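Local coordinates for endo-1,4-beta-xylanase C (Paenibacillus barcinonensis, PDB 4XUO), which hydrolyses internal beta-1,4-xylosidic linkages in xylan, the chain here being its first family 22 carbohydrate-binding module, a xylan-binding domain, at residues Val32-Glu37 / Gln44-Thr49; Glu73-Val78 / Lys120-Tyr125; Lys79-Ser84 / Ala145-Glu150; Ala85-Lys90 / Ser139-Ala144. All coordinates share one frame; numbering follows the deposited sequence.

Interaction 1: Val32-Glu37 / Gln44-Thr49; sequences VDVTAE and QSLQTT. With CA (calcium ion), chain C.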
loop_
_atom_site.group_PDB
_atom_site.type_symbol
_atom_site.label_atom_id
_atom_site.label_comp_id
_atom_site.label_asym_id
_atom_site.label_seq_id
_atom_site.Cartn_x
_atom_site.Cartn_y
_atom_site.Cartn_z
ATOM N N VAL A 32 6.505 3.586 -11.098
ATOM C CA VAL A 32 5.282 2.974 -10.661
ATOM C C VAL A 32 4.293 3.015 -11.813
ATOM O O VAL A 32 3.934 4.109 -12.289
ATOM C CB VAL A 32 4.680 3.705 -9.454
ATOM C CG1 VAL A 32 3.279 3.178 -9.169
ATOM C CG2 VAL A 32 5.594 3.557 -8.235
ATOM N N ASP A 33 3.870 1.835 -12.263
ATOM C CA ASP A 33 3.000 1.726 -13.441
ATOM C C ASP A 33 2.245 0.405 -13.443
ATOM O O ASP A 33 2.574 -0.501 -12.683
ATOM C CB ASP A 33 3.833 1.878 -14.723
ATOM C CG ASP A 33 4.969 0.852 -14.835
ATOM O OD1 ASP A 33 4.988 -0.183 -14.129
ATOM O OD2 ASP A 33 5.863 1.060 -15.674
ATOM N N VAL A 34 1.223 0.312 -14.281
ATOM C CA VAL A 34 0.446 -0.914 -14.411
ATOM C C VAL A 34 1.136 -1.882 -15.394
ATOM O O VAL A 34 1.774 -1.451 -16.378
ATOM C CB VAL A 34 -0.998 -0.585 -14.808
ATOM C CG1 VAL A 34 -1.821 -1.836 -15.003
ATOM C CG2 VAL A 34 -1.618 0.286 -13.726
ATOM N N THR A 35 1.060 -3.180 -15.090
ATOM C CA THR A 35 1.631 -4.217 -15.944
ATOM C C THR A 35 0.583 -5.259 -16.259
ATOM O O THR A 35 -0.243 -5.606 -15.400
ATOM C CB THR A 35 2.849 -4.926 -15.297
ATOM O OG1 THR A 35 3.411 -5.866 -16.223
ATOM C CG2 THR A 35 2.474 -5.677 -14.020
ATOM N N ALA A 36 0.636 -5.761 -17.499
ATOM C CA ALA A 36 -0.135 -6.929 -17.906
ATOM C C ALA A 36 0.683 -8.226 -17.875
ATOM O O ALA A 36 0.185 -9.243 -18.318
ATOM C CB ALA A 36 -0.712 -6.729 -19.302
ATOM N N GLU A 37 1.911 -8.198 -17.363
ATOM C CA GLU A 37 2.733 -9.405 -17.294
ATOM C C GLU A 37 2.320 -10.343 -16.172
ATOM O O GLU A 37 2.500 -11.555 -16.289
ATOM C CB GLU A 37 4.201 -9.062 -17.062
ATOM C CG GLU A 37 4.896 -8.231 -18.135
ATOM C CD GLU A 37 6.381 -8.041 -17.835
ATOM O OE1 GLU A 37 6.883 -8.613 -16.839
ATOM O OE2 GLU A 37 7.064 -7.322 -18.594
ATOM N N GLN A 44 -4.172 -7.470 -14.851
ATOM C CA GLN A 44 -3.194 -6.423 -14.552
ATOM C C GLN A 44 -2.943 -6.221 -13.069
ATOM O O GLN A 44 -3.798 -6.521 -12.247
ATOM C CB GLN A 44 -3.659 -5.105 -15.167
ATOM C CG GLN A 44 -3.652 -5.139 -16.687
ATOM C CD GLN A 44 -3.952 -3.787 -17.298
ATOM O OE1 GLN A 44 -4.921 -3.126 -16.935
ATOM N NE2 GLN A 44 -3.101 -3.358 -18.207
ATOM N N SER A 45 -1.761 -5.696 -12.758
ATOM C CA SER A 45 -1.397 -5.342 -11.383
ATOM C C SER A 45 -0.513 -4.108 -11.397
ATOM O O SER A 45 -0.113 -3.651 -12.473
ATOM C CB SER A 45 -0.692 -6.523 -10.680
ATOM O OG SER A 45 0.562 -6.839 -11.289
ATOM N N LEU A 46 -0.208 -3.575 -10.205
ATOM C CA LEU A 46 0.634 -2.375 -10.074
ATOM C C LEU A 46 2.084 -2.759 -9.802
ATOM O O LEU A 46 2.363 -3.467 -8.824
ATOM C CB LEU A 46 0.161 -1.504 -8.904
ATOM C CG LEU A 46 0.890 -0.150 -8.790
ATOM C CD1 LEU A 46 0.422 0.830 -9.862
ATOM C CD2 LEU A 46 0.674 0.445 -7.405
ATOM N N GLN A 47 3.003 -2.301 -10.651
ATOM C CA GLN A 47 4.404 -2.717 -10.546
ATOM C C GLN A 47 5.297 -1.576 -10.084
ATOM O O GLN A 47 5.212 -0.450 -10.607
ATOM C CB GLN A 47 4.891 -3.238 -11.913
ATOM C CG GLN A 47 6.389 -3.471 -12.014
ATOM C CD GLN A 47 6.785 -4.045 -13.360
ATOM O OE1 GLN A 47 6.569 -3.421 -14.405
ATOM N NE2 GLN A 47 7.331 -5.242 -13.343
ATOM N N THR A 48 6.208 -1.881 -9.171
ATOM C CA THR A 48 7.190 -0.920 -8.729
ATOM C C THR A 48 8.606 -1.434 -8.998
ATOM O O THR A 48 8.974 -2.507 -8.523
ATOM C CB THR A 48 7.032 -0.608 -7.225
ATOM O OG1 THR A 48 5.722 -0.053 -6.965
ATOM C CG2 THR A 48 8.067 0.384 -6.798
ATOM N N THR A 49 9.377 -0.682 -9.794
ATOM C CA THR A 49 10.789 -0.955 -10.018
ATOM C C THR A 49 11.662 0.281 -9.770
ATOM O O THR A 49 11.157 1.405 -9.648
ATOM C CB THR A 49 11.041 -1.396 -11.478
ATOM O OG1 THR A 49 10.603 -0.368 -12.375
ATOM C CG2 THR A 49 10.350 -2.716 -11.780
HETATM CA CA CA C . -5.837 -7.001 -11.091
HETATM O O HOH W 1 -7.861 -7.411 -10.012
#

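Interaction 2: Glu73-Val78 / Lys120-Tyr125; sequences EISGYV and KLQGQY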
loop_
_atom_site.group_PDB
_atom_site.type_symbol
_atom_site.label_atom_id
_atom_site.label_comp_id
_atom_site.label_asym_id
_atom_site.label_seq_id
_atom_site.Cartn_x
_atom_site.Cartn_y
_atom_site.Cartn_z
ATOM N N GLU A 73 -9.560 -1.136 7.647
ATOM C CA GLU A 73 -8.811 -2.362 7.326
ATOM C C GLU A 73 -8.228 -2.286 5.900
ATOM O O GLU A 73 -8.965 -2.120 4.920
ATOM C CB GLU A 73 -9.728 -3.587 7.471
ATOM C CG GLU A 73 -9.011 -4.953 7.474
ATOM C CD GLU A 73 -9.901 -6.034 8.099
ATOM O OE1 GLU A 73 -9.625 -6.442 9.246
ATOM O OE2 GLU A 73 -10.929 -6.382 7.476
ATOM N N ILE A 74 -6.884 -2.385 5.823
ATOM C CA ILE A 74 -6.098 -2.227 4.614
ATOM C C ILE A 74 -5.579 -3.591 4.201
ATOM O O ILE A 74 -4.973 -4.280 5.024
ATOM C CB ILE A 74 -4.910 -1.261 4.834
ATOM C CG1 ILE A 74 -5.443 0.095 5.310
ATOM C CG2 ILE A 74 -4.088 -1.080 3.556
ATOM C CD1 ILE A 74 -4.398 1.103 5.740
ATOM N N SER A 75 -5.843 -3.980 2.963
ATOM C CA SER A 75 -5.395 -5.278 2.458
ATOM C C SER A 75 -5.019 -5.269 0.989
ATOM O O SER A 75 -5.446 -4.409 0.193
ATOM C CB SER A 75 -6.477 -6.323 2.663
ATOM O OG SER A 75 -7.644 -5.940 1.943
ATOM N N GLY A 76 -4.221 -6.261 0.613
ATOM C CA GLY A 76 -3.777 -6.395 -0.770
ATOM C C GLY A 76 -2.896 -7.619 -0.935
ATOM O O GLY A 76 -2.468 -8.239 0.054
ATOM N N TYR A 77 -2.690 -8.000 -2.191
ATOM C CA TYR A 77 -1.856 -9.148 -2.550
ATOM C C TYR A 77 -0.601 -8.682 -3.266
ATOM O O TYR A 77 -0.639 -7.771 -4.113
ATOM C CB TYR A 77 -2.636 -10.116 -3.412
ATOM C CG TYR A 77 -3.760 -10.756 -2.662
ATOM C CD1 TYR A 77 -4.949 -10.057 -2.425
ATOM C CD2 TYR A 77 -3.651 -12.037 -2.172
ATOM C CE1 TYR A 77 -5.991 -10.655 -1.733
ATOM C CE2 TYR A 77 -4.694 -12.626 -1.479
ATOM C CZ TYR A 77 -5.852 -11.923 -1.266
ATOM O OH TYR A 77 -6.891 -12.504 -0.572
ATOM N N VAL A 78 0.530 -9.267 -2.884
ATOM C CA VAL A 78 1.825 -8.827 -3.361
ATOM C C VAL A 78 2.651 -10.033 -3.808
ATOM O O VAL A 78 2.418 -11.152 -3.337
ATOM C CB VAL A 78 2.624 -8.031 -2.291
ATOM C CG1 VAL A 78 1.899 -6.740 -1.895
ATOM C CG2 VAL A 78 2.860 -8.842 -1.035
ATOM N N LYS A 120 -0.934 -12.519 0.832
ATOM C CA LYS A 120 -1.870 -11.558 1.382
ATOM C C LYS A 120 -1.255 -10.712 2.498
ATOM O O LYS A 120 -0.722 -11.244 3.468
ATOM C CB LYS A 120 -3.103 -12.235 1.960
ATOM C CG LYS A 120 -4.212 -11.223 2.173
ATOM C CD LYS A 120 -5.551 -11.816 2.524
ATOM C CE LYS A 120 -6.580 -10.683 2.576
ATOM N NZ LYS A 120 -7.917 -11.132 3.049
ATOM N N LEU A 121 -1.352 -9.386 2.352
ATOM C CA LEU A 121 -1.028 -8.434 3.409
ATOM C C LEU A 121 -2.308 -7.789 3.905
ATOM O O LEU A 121 -3.206 -7.487 3.106
ATOM C CB LEU A 121 -0.102 -7.344 2.873
ATOM C CG LEU A 121 1.230 -7.716 2.227
ATOM C CD1 LEU A 121 2.015 -6.430 2.067
ATOM C CD2 LEU A 121 2.036 -8.686 3.038
ATOM N N GLN A 122 -2.410 -7.599 5.213
ATOM C CA GLN A 122 -3.604 -7.021 5.822
ATOM C C GLN A 122 -3.303 -6.520 7.230
ATOM O O GLN A 122 -2.582 -7.168 8.001
ATOM C CB GLN A 122 -4.753 -8.030 5.838
ATOM C CG GLN A 122 -6.060 -7.443 6.336
ATOM C CD GLN A 122 -7.269 -8.353 6.100
ATOM O OE1 GLN A 122 -7.214 -9.585 6.270
ATOM N NE2 GLN A 122 -8.366 -7.753 5.744
ATOM N N GLY A 123 -3.854 -5.356 7.560
ATOM C CA GLY A 123 -3.813 -4.861 8.906
ATOM C C GLY A 123 -4.855 -3.754 9.102
ATOM O O GLY A 123 -5.262 -3.107 8.119
ATOM N N GLN A 124 -5.267 -3.563 10.355
ATOM C CA GLN A 124 -6.090 -2.411 10.728
ATOM C C GLN A 124 -5.270 -1.129 10.957
ATOM O O GLN A 124 -4.062 -1.159 11.260
ATOM C CB GLN A 124 -6.962 -2.767 11.902
ATOM C CG GLN A 124 -8.060 -3.700 11.493
ATOM C CD GLN A 124 -9.001 -4.014 12.610
ATOM O OE1 GLN A 124 -8.939 -3.391 13.669
ATOM N NE2 GLN A 124 -9.850 -5.014 12.399
ATOM N N TYR A 125 -5.919 0.011 10.765
ATOM C CA TYR A 125 -5.282 1.291 10.983
ATOM C C TYR A 125 -6.316 2.327 11.479
ATOM O O TYR A 125 -7.501 2.281 11.090
ATOM C CB TYR A 125 -4.656 1.781 9.662
ATOM C CG TYR A 125 -4.010 3.138 9.798
ATOM C CD1 TYR A 125 -2.807 3.276 10.434
ATOM C CD2 TYR A 125 -4.653 4.291 9.369
ATOM C CE1 TYR A 125 -2.220 4.511 10.605
ATOM C CE2 TYR A 125 -4.082 5.531 9.554
ATOM C CZ TYR A 125 -2.854 5.625 10.169
ATOM O OH TYR A 125 -2.258 6.840 10.372
#

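Interaction 3: Lys79-Ser84 / Ala145-Glu150; sequences KLVAGS and AYLLDE. With CA (calcium ion), chain C.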
loop_
_atom_site.group_PDB
_atom_site.type_symbol
_atom_site.label_atom_id
_atom_site.label_comp_id
_atom_site.label_asym_id
_atom_site.label_seq_id
_atom_site.Cartn_x
_atom_site.Cartn_y
_atom_site.Cartn_z
ATOM N N LYS A 79 3.637 -9.756 -4.659
ATOM C CA LYS A 79 4.521 -10.770 -5.276
ATOM C C LYS A 79 5.753 -10.047 -5.768
ATOM O O LYS A 79 5.677 -8.896 -6.205
ATOM C CB LYS A 79 3.813 -11.482 -6.443
ATOM C CG LYS A 79 4.623 -12.634 -7.044
ATOM C CD LYS A 79 3.836 -13.343 -8.145
ATOM C CE LYS A 79 4.643 -14.466 -8.797
ATOM N NZ LYS A 79 3.996 -15.043 -10.015
ATOM N N LEU A 80 6.923 -10.680 -5.676
ATOM C CA LEU A 80 8.131 -10.006 -6.173
ATOM C C LEU A 80 8.234 -10.140 -7.703
ATOM O O LEU A 80 7.695 -11.070 -8.299
ATOM C CB LEU A 80 9.386 -10.559 -5.507
ATOM C CG LEU A 80 9.533 -10.481 -3.984
ATOM C CD1 LEU A 80 10.950 -10.855 -3.563
ATOM C CD2 LEU A 80 9.228 -9.113 -3.390
ATOM N N VAL A 81 8.876 -9.167 -8.329
ATOM C CA VAL A 81 9.140 -9.219 -9.765
ATOM C C VAL A 81 10.140 -10.360 -10.012
ATOM O O VAL A 81 10.974 -10.649 -9.160
ATOM C CB VAL A 81 9.658 -7.859 -10.279
ATOM C CG1 VAL A 81 10.191 -7.948 -11.694
ATOM C CG2 VAL A 81 8.550 -6.825 -10.217
ATOM N N ALA A 82 10.010 -11.009 -11.172
ATOM C CA ALA A 82 10.797 -12.198 -11.521
ATOM C C ALA A 82 12.278 -11.934 -11.378
ATOM O O ALA A 82 12.767 -10.927 -11.860
ATOM C CB ALA A 82 10.470 -12.616 -12.940
ATOM N N GLY A 83 12.985 -12.822 -10.680
ATOM C CA GLY A 83 14.427 -12.651 -10.451
ATOM C C GLY A 83 14.859 -12.067 -9.105
ATOM O O GLY A 83 15.946 -12.382 -8.621
ATOM N N SER A 84 14.026 -11.217 -8.496
ATOM C CA SER A 84 14.295 -10.654 -7.152
ATOM C C SER A 84 14.474 -11.772 -6.094
ATOM O O SER A 84 13.781 -12.769 -6.146
ATOM C CB SER A 84 13.115 -9.745 -6.721
ATOM O OG SER A 84 13.148 -8.452 -7.305
ATOM N N ALA A 145 12.054 -5.270 -6.195
ATOM C CA ALA A 145 10.958 -4.825 -7.041
ATOM C C ALA A 145 9.795 -5.760 -6.813
ATOM O O ALA A 145 9.977 -6.957 -6.545
ATOM C CB ALA A 145 11.360 -4.813 -8.507
ATOM N N TYR A 146 8.578 -5.211 -6.884
ATOM C CA TYR A 146 7.418 -5.946 -6.472
ATOM C C TYR A 146 6.126 -5.404 -7.031
ATOM O O TYR A 146 6.066 -4.257 -7.505
ATOM C CB TYR A 146 7.334 -6.038 -4.931
ATOM C CG TYR A 146 7.616 -4.751 -4.159
ATOM C CD1 TYR A 146 6.618 -3.793 -3.947
ATOM C CD2 TYR A 146 8.887 -4.496 -3.640
ATOM C CE1 TYR A 146 6.876 -2.639 -3.230
ATOM C CE2 TYR A 146 9.161 -3.342 -2.910
ATOM C CZ TYR A 146 8.167 -2.402 -2.722
ATOM O OH TYR A 146 8.454 -1.238 -2.025
ATOM N N LEU A 147 5.118 -6.272 -6.979
ATOM C CA LEU A 147 3.791 -6.045 -7.525
ATOM C C LEU A 147 2.721 -6.015 -6.433
ATOM O O LEU A 147 2.836 -6.725 -5.425
ATOM C CB LEU A 147 3.414 -7.193 -8.478
ATOM C CG LEU A 147 4.389 -7.435 -9.615
ATOM C CD1 LEU A 147 4.300 -8.859 -10.118
ATOM C CD2 LEU A 147 4.160 -6.462 -10.747
ATOM N N LEU A 148 1.650 -5.250 -6.690
ATOM C CA LEU A 148 0.480 -5.152 -5.822
ATOM C C LEU A 148 -0.800 -5.325 -6.619
ATOM O O LEU A 148 -0.965 -4.700 -7.693
ATOM C CB LEU A 148 0.450 -3.774 -5.117
ATOM C CG LEU A 148 -0.778 -3.429 -4.281
ATOM C CD1 LEU A 148 -0.875 -4.320 -3.051
ATOM C CD2 LEU A 148 -0.823 -1.963 -3.868
ATOM N N ASP A 149 -1.737 -6.099 -6.098
ATOM C CA ASP A 149 -3.060 -6.244 -6.768
ATOM C C ASP A 149 -4.191 -6.404 -5.746
ATOM O O ASP A 149 -3.952 -6.704 -4.577
ATOM C CB ASP A 149 -3.030 -7.452 -7.729
ATOM C CG ASP A 149 -4.070 -7.354 -8.857
ATOM O OD1 ASP A 149 -4.775 -6.287 -8.990
ATOM O OD2 ASP A 149 -4.166 -8.340 -9.623
ATOM N N GLU A 150 -5.432 -6.202 -6.190
ATOM C CA GLU A 150 -6.620 -6.372 -5.344
ATOM C C GLU A 150 -6.437 -5.638 -4.025
ATOM O O GLU A 150 -6.571 -6.201 -2.954
ATOM C CB GLU A 150 -6.975 -7.858 -5.135
ATOM C CG GLU A 150 -7.601 -8.489 -6.361
ATOM C CD GLU A 150 -8.963 -7.915 -6.709
ATOM O OE1 GLU A 150 -9.975 -8.373 -6.121
ATOM O OE2 GLU A 150 -9.029 -7.009 -7.576
HETATM CA CA CA C . -5.837 -7.001 -11.091
HETATM O O HOH W 1 -7.861 -7.411 -10.012
#

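Interaction 4: Ala85-Lys90 / Ser139-Ala144; sequences APADLK and STDAKA. Unlike the reference sequence in segment 85-90: Ala87 (reference Pro).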
loop_
_atom_site.group_PDB
_atom_site.type_symbol
_atom_site.label_atom_id
_atom_site.label_comp_id
_atom_site.label_asym_id
_atom_site.label_seq_id
_atom_site.Cartn_x
_atom_site.Cartn_y
_atom_site.Cartn_z
ATOM N N ALA A 85 15.394 -11.605 -5.138
ATOM C CA ALA A 85 15.540 -12.571 -4.026
ATOM C C ALA A 85 14.429 -12.362 -2.990
ATOM O O ALA A 85 13.867 -11.275 -2.934
ATOM C CB ALA A 85 16.897 -12.423 -3.361
ATOM N N PRO A 86 14.124 -13.386 -2.168
ATOM C CA PRO A 86 13.116 -13.232 -1.124
ATOM C C PRO A 86 13.337 -12.010 -0.242
ATOM O O PRO A 86 14.469 -11.732 0.174
ATOM C CB PRO A 86 13.256 -14.528 -0.318
ATOM C CG PRO A 86 13.600 -15.533 -1.371
ATOM C CD PRO A 86 14.564 -14.794 -2.271
ATOM N N ALA A 87 12.246 -11.285 0.032
ATOM C CA ALA A 87 12.287 -10.061 0.802
ATOM C C ALA A 87 10.971 -9.825 1.554
ATOM O O ALA A 87 9.924 -10.402 1.219
ATOM C CB ALA A 87 12.593 -8.862 -0.089
ATOM N N ASP A 88 11.051 -8.992 2.591
ATOM C CA ASP A 88 9.915 -8.776 3.498
ATOM C C ASP A 88 9.243 -7.473 3.074
ATOM O O ASP A 88 9.936 -6.510 2.729
ATOM C CB ASP A 88 10.353 -8.721 4.964
ATOM C CG ASP A 88 10.990 -10.050 5.477
ATOM O OD1 ASP A 88 10.603 -11.159 5.032
ATOM O OD2 ASP A 88 11.908 -9.972 6.340
ATOM N N LEU A 89 7.916 -7.459 3.036
ATOM C CA LEU A 89 7.141 -6.279 2.593
ATOM C C LEU A 89 6.129 -5.916 3.672
ATOM O O LEU A 89 5.516 -6.805 4.271
ATOM C CB LEU A 89 6.349 -6.556 1.302
ATOM C CG LEU A 89 7.088 -6.328 -0.016
ATOM C CD1 LEU A 89 8.343 -7.168 -0.070
ATOM C CD2 LEU A 89 6.160 -6.632 -1.186
ATOM N N LYS A 90 5.918 -4.623 3.883
ATOM C CA LYS A 90 4.840 -4.171 4.784
ATOM C C LYS A 90 4.240 -2.876 4.315
ATOM O O LYS A 90 4.894 -2.138 3.543
ATOM C CB LYS A 90 5.359 -3.982 6.211
ATOM C CG LYS A 90 6.341 -2.841 6.433
ATOM C CD LYS A 90 6.819 -2.804 7.879
ATOM C CE LYS A 90 7.162 -1.386 8.272
ATOM N NZ LYS A 90 7.991 -1.322 9.479
ATOM N N SER A 139 9.961 -2.336 1.612
ATOM C CA SER A 139 10.771 -3.501 1.989
ATOM C C SER A 139 12.092 -3.060 2.577
ATOM O O SER A 139 12.675 -2.048 2.142
ATOM C CB SER A 139 11.063 -4.387 0.780
ATOM O OG SER A 139 11.771 -5.580 1.165
ATOM N N THR A 140 12.575 -3.811 3.564
ATOM C CA THR A 140 13.898 -3.551 4.147
ATOM C C THR A 140 14.991 -3.869 3.125
ATOM O O THR A 140 16.111 -3.363 3.250
ATOM C CB THR A 140 14.150 -4.357 5.450
ATOM O OG1 THR A 140 14.126 -5.748 5.156
ATOM C CG2 THR A 140 13.093 -4.059 6.503
ATOM N N ASP A 141 14.665 -4.689 2.122
ATOM C CA ASP A 141 15.527 -4.906 0.949
ATOM C C ASP A 141 15.413 -3.700 0.019
ATOM O O ASP A 141 14.400 -3.531 -0.676
ATOM C CB ASP A 141 15.143 -6.192 0.205
ATOM C CG ASP A 141 16.083 -6.512 -0.967
ATOM O OD1 ASP A 141 16.682 -5.580 -1.534
ATOM O OD2 ASP A 141 16.222 -7.698 -1.309
ATOM N N ALA A 142 16.468 -2.896 -0.004
ATOM C CA ALA A 142 16.464 -1.601 -0.685
ATOM C C ALA A 142 16.325 -1.655 -2.208
ATOM O O ALA A 142 16.009 -0.634 -2.827
ATOM C CB ALA A 142 17.723 -0.814 -0.308
ATOM N N LYS A 143 16.594 -2.809 -2.799
ATOM C CA LYS A 143 16.537 -2.999 -4.254
ATOM C C LYS A 143 15.411 -3.911 -4.743
ATOM O O LYS A 143 15.210 -4.034 -5.931
ATOM C CB LYS A 143 17.874 -3.543 -4.756
ATOM C CG LYS A 143 18.980 -2.509 -4.751
ATOM C CD LYS A 143 20.211 -2.997 -5.507
ATOM C CE LYS A 143 20.818 -1.884 -6.360
ATOM N NZ LYS A 143 19.916 -1.440 -7.466
ATOM N N ALA A 144 14.658 -4.541 -3.849
ATOM C CA ALA A 144 13.512 -5.322 -4.284
ATOM C C ALA A 144 12.549 -4.558 -5.192
ATOM O O ALA A 144 12.291 -3.356 -5.001
ATOM C CB ALA A 144 12.757 -5.891 -3.075
HETATM O O HOH W 2 13.606 -7.780 3.045
#

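Interaction 1: Val32-Glu37 / Gln44-Thr49
Asp33 and Gln47 form a hydrogen-bonded antiparallel pair, as do Thr35 and Ser45, and the two short strands run at 137° to each other, a marked departure from strict antiparallel. Four backbone bonds make the ladder; the shortest is Gln47 N to Asp33 O at 2.7 Å. On the face carrying Val32, Val34, Leu46 and Thr48 the packing is mostly apolar. With its CG1 anti to the backbone N, Val32 brings that methyl to Leu46 CD1 at 3.8 Å, while its CG2 lies alongside Thr48 OG1. Leu46 continues inward to Phe16, Trp24 and Pro58. Nearer the turn, Val34 CG1 meets the side chain of Gln44 about at a right angle, 3.7 Å from its CD. On the other face Asp33 and Gln47 extend side by side, pointing the same way, with carboxylate and amide planes 43° apart. Thr35 CG2 sits 3.5 Å from Ser45 OG, and that hydroxyl is hydrogen-bonded to Gln38 O. The other branch of Thr35, OG1, is anti to the backbone N (chi1 -176°) and accepts from Glu37 N at 3.0 Å, an ST turn where the chain leaves the strand. At this same end, just before the second strand, Gln44 turns its backbone O to the calcium ion, 2.4 Å away, in a shell completed by Ser15, Glu17, Gln41, Asp149 and a water. The arrangement is a beta hairpin at the edge of a beta-sandwich carbohydrate-binding module, its connecting loop furnishing two backbone ligands, from Gln41 and Gln44, to the calcium site.

Interaction 2: Glu73-Val78 / Lys120-Tyr125
Val78 and Leu121 make the tight end of this contact, on the face turned to the interior: Val78 CG2 lies 3.8 Å from Leu121 CG, their side chains crossing about at a right angle. Along the same face Ile74 CD1 reaches Tyr125 CB, side by side with it. Leu89, Leu135 and Leu137 of the opposing sheet close over this layer, and Tyr125 carries its hydroxyl on to Asp105. Two glycines, Gly76 opposite Leu121 and Gly123 opposite Ile74, complete the hydrogen-bonded pairs. Their four bonds hold the strands at 171°, close to ideal antiparallel, with Leu121 N to Gly76 O the shortest at 2.8 Å. This is the classic beta-sandwich arrangement, one sheet face buried against its partner sheet and the other turned outward. On that outer face the grip is looser. Lys120, fully extended, lays its CG over one face of the Tyr77 ring, 4.2 Å from the centroid and 24° off the normal, a CH-pi contact displaced toward the rim; its CD comes within 3.4 Å of Tyr77 OH. Tyr40 stacks on the same ring, which CG anti to the carbonyl carbon (chi1 -66°) sets beside Lys120. Were Tyr77 replaced by an alanine, the aliphatic chain of Lys120 would probably lose its aromatic support, and Tyr40 its stacking partner. Ser75 CB touches Gln122 CG at 3.9 Å. Beyond them the polar ends are held weakly: Gln124 NE2 gives Glu73 OE1 one weak bond of 3.5 Å, straight but long, and Gln122 NE2 lies close to the Glu73 carboxylate at an angle too poor for bonding.

Interaction 3: Lys79-Ser84 / Ala145-Glu150
Val81 CG2 rests on Ala145 CB at 3.9 Å and reaches on toward Leu147 CG, while the Val81 N donates to Ala145 O at 3.0 Å. That bond comes in from above the carbonyl plane, 47° out of it. Beside it Leu80 CD2 meets Tyr146 CB at 3.9 Å, the side chains slanting across each other. With CG wedged between its backbone N and carbonyl carbon (chi1 45°), Tyr146 carries its ring away from Lys79-Ser84, and its hydroxyl bonds to Leu137 O. Lys79 and Leu147 form a two-bond antiparallel pair; Leu147 N to Lys79 O, at 2.8 Å, is the shorter, and the return bond is bent. Here strand 71-80 ends against strand 146-157, a pairing within one sheet of the beta-sandwich, and the chain then leaves through a type II turn from Val81 to Ser84. Gly83 sits in that turn with a positive phi (99°), and Asp115 accepts from its N. Outward along the second strand, Asp149 grips the calcium ion with both carboxylate oxygens, OD1 at 2.5 Å and OD2 at 2.6 Å. Tyr40 N donates to OD2, and Glu150 OE2 accepts from the calcium-bound water at 2.7 Å, a second-shell tie to the metal.

Interaction 4: Ala85-Lys90 / Ser139-Ala144
Ser139 meets Leu89 with its CB, which lies 4.0 Å from Leu89 CD1 and 3.1 Å from Asp88 O. One bond farther, OG is carried anti to the backbone N (chi1 -176°), and there it donates to Asp88 O at 2.6 Å, tilted 26° from the carbonyl plane. Ser139 OG also touches Ala87 CB at 3.6 Å and accepts from Asp141 N at 3.2 Å, an ST turn at the start of the loop. A water bonded to Asp88 N also gives OG a weak bond and contacts Thr140 OG1. A valine in place of Ser139 would probably leave Asp88 O without this donor and Asp141 N without its acceptor, freeing the start of the loop to shift. Next to it, Ala87 CB, in a position that differs from the reference sequence, packs on Asp141 CB at 3.7 Å and on Ala144 CB. Asp141 OD1 accepts from Lys143 N at 3.0 Å, an Asx turn within the type I turn from Asp141 to Ala144. Arg51 binds the carbonyl oxygens of Ser139, Asp141 and Ala144. The loop thus lies over the start of strand 87-96, which pairs on its other side with strand 111-113, as it passes from strand 132-139 to strand 146-157.

How the interactions relate
From the N terminus, interaction 1 comes first, closing a short hairpin loop before any other contact opens. Strand 71-80 then serves two partners: its earlier part pairs with 120-125 in interaction 2, its end with 145-150 in interaction 3, and these two cross along the chain. Interaction 4 crosses interaction 2 as well, but falls wholly within the long loop that interaction 3 spans. Strand 146-157 joins interactions 1 and 3 through backbone bonds from Leu46 and Thr48, and the calcium ion binds Gln44 and Asp149 together. Interactions 1 to 3 thus build one sheet, while Leu89 of interaction 4 brings the other sheet against Val78, Leu80 and Tyr146.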